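Local coordinates for DNA mismatch repair protein MutS (Thermus aquaticus, PDB 1EWQ), which recognises mismatched base pairs in DNA for repair and has a weak ATPase activity, at residues C[468-471]-C[472-475]; C[451-454]-C[455-458]. All blocks are in the same frame, centred on the assembly; numbering follows the deposited sequence.

Contact 1: C[468-471]-C[472-475]; sequences QTLK and DRQR. With nucleotides of chain A.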
# COMPACT_ATOMS: atom_id res chain seq x y z
N GLN C 468 40.93 20.85 30.58
CA GLN C 468 39.86 21.34 29.72
C GLN C 468 39.38 22.70 30.19
O GLN C 468 39.10 22.90 31.37
CB GLN C 468 38.69 20.35 29.71
CG GLN C 468 37.53 20.76 28.79
CD GLN C 468 36.28 19.90 28.96
OE1 GLN C 468 35.32 20.04 28.20
NE2 GLN C 468 36.29 19.02 29.95
N THR C 469 39.29 23.63 29.25
CA THR C 469 38.82 24.98 29.54
C THR C 469 37.40 25.11 29.02
O THR C 469 37.09 24.72 27.89
CB THR C 469 39.69 26.06 28.85
OG1 THR C 469 41.04 26.00 29.34
CG2 THR C 469 39.12 27.45 29.13
N LEU C 470 36.52 25.64 29.86
CA LEU C 470 35.14 25.83 29.46
C LEU C 470 34.77 27.30 29.61
O LEU C 470 35.60 28.11 30.02
CB LEU C 470 34.20 24.95 30.29
CG LEU C 470 34.44 23.45 30.10
CD1 LEU C 470 35.17 22.89 31.32
CD2 LEU C 470 33.12 22.73 29.91
N LYS C 471 33.53 27.62 29.28
CA LYS C 471 33.06 28.99 29.36
C LYS C 471 33.38 29.63 30.71
O LYS C 471 33.97 30.71 30.76
CB LYS C 471 31.55 29.04 29.09
CG LYS C 471 31.04 30.40 28.62
CD LYS C 471 31.87 30.94 27.46
CE LYS C 471 31.19 32.14 26.81
NZ LYS C 471 30.75 33.15 27.81
N ASP C 472 32.99 28.97 31.80
CA ASP C 472 33.23 29.52 33.13
C ASP C 472 33.65 28.48 34.15
O ASP C 472 33.42 28.62 35.35
CB ASP C 472 31.99 30.26 33.62
CG ASP C 472 31.67 31.48 32.78
OD1 ASP C 472 32.46 32.46 32.83
OD2 ASP C 472 30.65 31.46 32.06
N ARG C 473 34.28 27.42 33.64
CA ARG C 473 34.78 26.34 34.47
C ARG C 473 36.06 25.87 33.85
O ARG C 473 36.28 26.04 32.65
CB ARG C 473 33.77 25.19 34.55
CG ARG C 473 32.54 25.50 35.40
CD ARG C 473 31.52 24.40 35.25
NE ARG C 473 31.04 24.30 33.88
CZ ARG C 473 30.36 23.27 33.39
NH1 ARG C 473 30.08 22.22 34.17
NH2 ARG C 473 29.96 23.27 32.12
N GLN C 474 36.91 25.27 34.67
CA GLN C 474 38.18 24.75 34.20
C GLN C 474 38.40 23.40 34.87
O GLN C 474 38.09 23.23 36.05
CB GLN C 474 39.32 25.71 34.57
CG GLN C 474 40.72 25.20 34.23
CD GLN C 474 40.97 25.05 32.73
OE1 GLN C 474 40.66 25.94 31.94
NE2 GLN C 474 41.54 23.91 32.34
N ARG C 475 38.91 22.45 34.10
CA ARG C 475 39.16 21.13 34.62
C ARG C 475 40.65 20.80 34.61
O ARG C 475 41.38 21.18 33.68
CB ARG C 475 38.34 20.11 33.82
CG ARG C 475 36.85 20.34 34.00
CD ARG C 475 36.00 19.63 32.97
NE ARG C 475 34.58 19.87 33.23
CZ ARG C 475 33.60 19.58 32.38
NH1 ARG C 475 33.87 19.03 31.20
NH2 ARG C 475 32.34 19.86 32.71
P DC A 20 30.46 25.37 28.58
OP1 DC A 20 31.73 25.93 28.03
OP2 DC A 20 30.33 25.13 30.04
O5' DC A 20 29.27 26.31 28.11
C5' DC A 20 29.05 26.53 26.72
C4' DC A 20 27.78 27.31 26.52
O4' DC A 20 26.61 26.45 26.62
C3' DC A 20 27.57 28.44 27.54
O3' DC A 20 27.20 29.63 26.87
C2' DC A 20 26.43 27.94 28.41
C1' DC A 20 25.64 27.07 27.44
N1 DC A 20 24.84 26.01 28.08
C2 DC A 20 23.59 25.68 27.51
O2 DC A 20 23.21 26.28 26.49
N3 DC A 20 22.85 24.70 28.09
C4 DC A 20 23.30 24.07 29.17
N4 DC A 20 22.53 23.12 29.72
C5 DC A 20 24.56 24.39 29.76
C6 DC A 20 25.28 25.36 29.19
P DT A 19 30.88 18.83 29.42
OP1 DT A 19 32.36 18.78 29.17
OP2 DT A 19 30.33 18.51 30.76
O5' DT A 19 30.40 20.29 29.04
C5' DT A 19 29.27 20.46 28.23
C4' DT A 19 29.37 21.75 27.46
O4' DT A 19 28.18 21.86 26.67
C3' DT A 19 29.39 22.98 28.36
O3' DT A 19 30.19 24.01 27.77
C2' DT A 19 27.93 23.34 28.50
C1' DT A 19 27.28 22.79 27.23
N1 DT A 19 26.02 22.07 27.48
C2 DT A 19 24.98 22.27 26.61
O2 DT A 19 25.06 23.04 25.66
N3 DT A 19 23.85 21.54 26.89
C4 DT A 19 23.67 20.66 27.93
O4 DT A 19 22.60 20.08 28.05
C5 DT A 19 24.81 20.50 28.81
C7 DT A 19 24.71 19.56 29.97
C6 DT A 19 25.91 21.21 28.55
P DG A 21 27.17 31.01 27.67
OP1 DG A 21 28.04 31.93 26.90
OP2 DG A 21 27.45 30.77 29.11
O5' DG A 21 25.65 31.46 27.52
C5' DG A 21 25.03 31.47 26.24
C4' DG A 21 23.55 31.74 26.36
O4' DG A 21 22.88 30.58 26.93
C3' DG A 21 23.18 32.93 27.25
O3' DG A 21 22.11 33.66 26.63
C2' DG A 21 22.76 32.27 28.56
C1' DG A 21 22.16 30.95 28.10
N9 DG A 21 22.26 29.83 29.03
C8 DG A 21 23.34 29.48 29.80
N7 DG A 21 23.14 28.40 30.51
C5 DG A 21 21.84 28.02 30.20
C6 DG A 21 21.05 26.92 30.66
O6 DG A 21 21.36 26.03 31.46
N1 DG A 21 19.79 26.92 30.09
C2 DG A 21 19.32 27.86 29.20
N2 DG A 21 18.07 27.69 28.76
N3 DG A 21 20.04 28.89 28.77
C4 DG A 21 21.28 28.91 29.30
O HOH W 1 42.86 23.78 29.57

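Contact 2: C[451-454]-C[455-458]; sequences EVTR and PYYE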
# COMPACT_ATOMS: atom_id res chain seq x y z
N GLU C 451 37.10 19.72 38.81
CA GLU C 451 36.46 20.89 38.21
C GLU C 451 36.27 22.02 39.22
O GLU C 451 35.74 21.82 40.31
CB GLU C 451 35.10 20.47 37.63
CG GLU C 451 34.36 21.57 36.86
CD GLU C 451 32.96 21.14 36.45
OE1 GLU C 451 32.03 21.23 37.28
OE2 GLU C 451 32.79 20.69 35.29
N VAL C 452 36.72 23.21 38.83
CA VAL C 452 36.60 24.41 39.66
C VAL C 452 35.97 25.51 38.81
O VAL C 452 36.27 25.63 37.62
CB VAL C 452 37.99 24.91 40.15
CG1 VAL C 452 37.85 26.24 40.87
CG2 VAL C 452 38.62 23.88 41.09
N THR C 453 35.11 26.31 39.42
CA THR C 453 34.44 27.41 38.72
C THR C 453 35.31 28.68 38.74
O THR C 453 36.19 28.84 39.59
CB THR C 453 33.11 27.76 39.39
OG1 THR C 453 33.34 28.17 40.74
CG2 THR C 453 32.18 26.56 39.37
N ARG C 454 35.02 29.58 37.80
CA ARG C 454 35.74 30.84 37.64
C ARG C 454 36.08 31.59 38.92
O ARG C 454 37.21 32.01 39.10
CB ARG C 454 34.96 31.77 36.69
CG ARG C 454 35.69 33.07 36.35
CD ARG C 454 34.92 33.89 35.33
NE ARG C 454 34.94 33.26 34.00
CZ ARG C 454 36.02 33.15 33.24
NH1 ARG C 454 37.19 33.63 33.66
NH2 ARG C 454 35.94 32.57 32.05
N PRO C 455 35.10 31.75 39.84
CA PRO C 455 35.36 32.47 41.09
C PRO C 455 36.51 31.90 41.93
O PRO C 455 36.99 32.57 42.86
CB PRO C 455 34.02 32.41 41.81
CG PRO C 455 33.04 32.40 40.69
CD PRO C 455 33.67 31.40 39.74
N TYR C 456 36.95 30.69 41.64
CA TYR C 456 38.04 30.12 42.42
C TYR C 456 39.30 29.84 41.60
O TYR C 456 40.21 29.18 42.10
CB TYR C 456 37.60 28.84 43.12
CG TYR C 456 36.46 29.03 44.09
CD1 TYR C 456 35.13 28.97 43.66
CD2 TYR C 456 36.70 29.30 45.44
CE1 TYR C 456 34.08 29.18 44.55
CE2 TYR C 456 35.65 29.51 46.34
CZ TYR C 456 34.35 29.45 45.89
OH TYR C 456 33.31 29.69 46.76
N TYR C 457 39.37 30.33 40.37
CA TYR C 457 40.55 30.10 39.53
C TYR C 457 41.89 30.47 40.18
O TYR C 457 42.86 29.75 40.03
CB TYR C 457 40.43 30.85 38.19
CG TYR C 457 39.46 30.24 37.19
CD1 TYR C 457 38.71 29.11 37.51
CD2 TYR C 457 39.30 30.81 35.93
CE1 TYR C 457 37.80 28.56 36.59
CE2 TYR C 457 38.40 30.28 35.00
CZ TYR C 457 37.65 29.16 35.34
OH TYR C 457 36.75 28.64 34.43
N GLU C 458 41.95 31.59 40.90
CA GLU C 458 43.21 32.02 41.54
C GLU C 458 43.42 31.25 42.84
O GLU C 458 44.38 31.48 43.57
CB GLU C 458 43.17 33.53 41.85
CG GLU C 458 42.52 34.41 40.79
CD GLU C 458 42.67 35.90 41.08
OE1 GLU C 458 41.86 36.71 40.59
OE2 GLU C 458 43.61 36.28 41.80

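Contact 1: C[468-471]-C[472-475]
The Arg475 side chain runs out beside that of Gln468 and ends on the DNA backbone. Its CB faces Gln468 CB at 4.1 Å. CG (chi1 -64°) lies anti to the carbonyl carbon, and from there the chain runs extended past Leu470, whose CD1 is 3.7 Å from Arg475 CD. The same methyl sits over one face of the guanidinium, near its rim, leaving the edge to the thymidylate phosphate: NH1 bonds to OP1 of DT19 of chain A, and NH2 to OP2 of that phosphate at 3.1 Å. DC20 of chain A is held from the turn, with OP1 taking Lys471 N (2.8 Å) and OP2 taking Arg473 NH2. On the opposite sheet face, Thr469 OG1 donates to Gln474 OE1 (2.6 Å) on a lone pair. A bend at chi2 (65°) lets Gln474 NE2 reach Arg475 O, whose other face receives Gln468 N. A leucine in place of Gln474 would probably leave the Thr469 hydroxyl without this acceptor and Arg475 O with one donor fewer. The segments form the tip of the hairpin 465-469/473-477; strand 449-453 flanks 473-477, while Thr469 bonds to Thr469 of the second subunit.

Contact 2: C[451-454]-C[455-458]
The ring of Tyr457 lies flat against the backbone of Arg454, whose CA stands 3.3 Å from the ring centroid and 16° off its normal, a CH-pi contact. At the ring's edge, in its plane, CE1 meets Val452 O at 3.5 Å. The Arg454 side chain starts outward with CG anti to the backbone N (chi1 -175°), then bends at chi3, so that Tyr457 CE2 comes over one face of the guanidinium, 3.8 Å from NH1; the two planes are inclined at 59°, too steep for a parallel stack. Tyr456 is turned differently. Its CB meets Val452 CG1 at 3.4 Å, the two side chains crossing at about a right angle, while Thr453 lies alongside and places OG1 at the edge of the Tyr456 ring, 3.5 Å from CD1. Two backbone bonds hold the turn from which these side chains project, as the strand gives way to a 3-10 segment: Tyr456 N donates to Thr453 O (2.9 Å), and Tyr457 N to Arg454 O (3.0 Å). The side-chain contacts are thus mainly apolar and CH-pi, whereas the Arg454 charge is spent on Asp472, which bridges to NE; this pairing probably also tempers the nearness of Arg465 of the second subunit.

Both contacts lie within MutS domain III, their centres about 9 Å apart, at one antiparallel sheet of four strands. Contact 2 comes first along the chain, where strand 449-453 runs out into its loop; contact 1 follows at the hairpin of strands 465-469 and 473-477. Strands 449-453 and 473-477 are neighbours, so salt bridges join the two directly: Glu451 with Arg475, and Arg454 with Asp472. The first ties an acidic residue to an arginine that grips a DNA phosphate. Contact 2 itself stays about 6 Å from the nucleic acid at its nearest atom, which makes it a second layer behind the phosphate-binding hairpin.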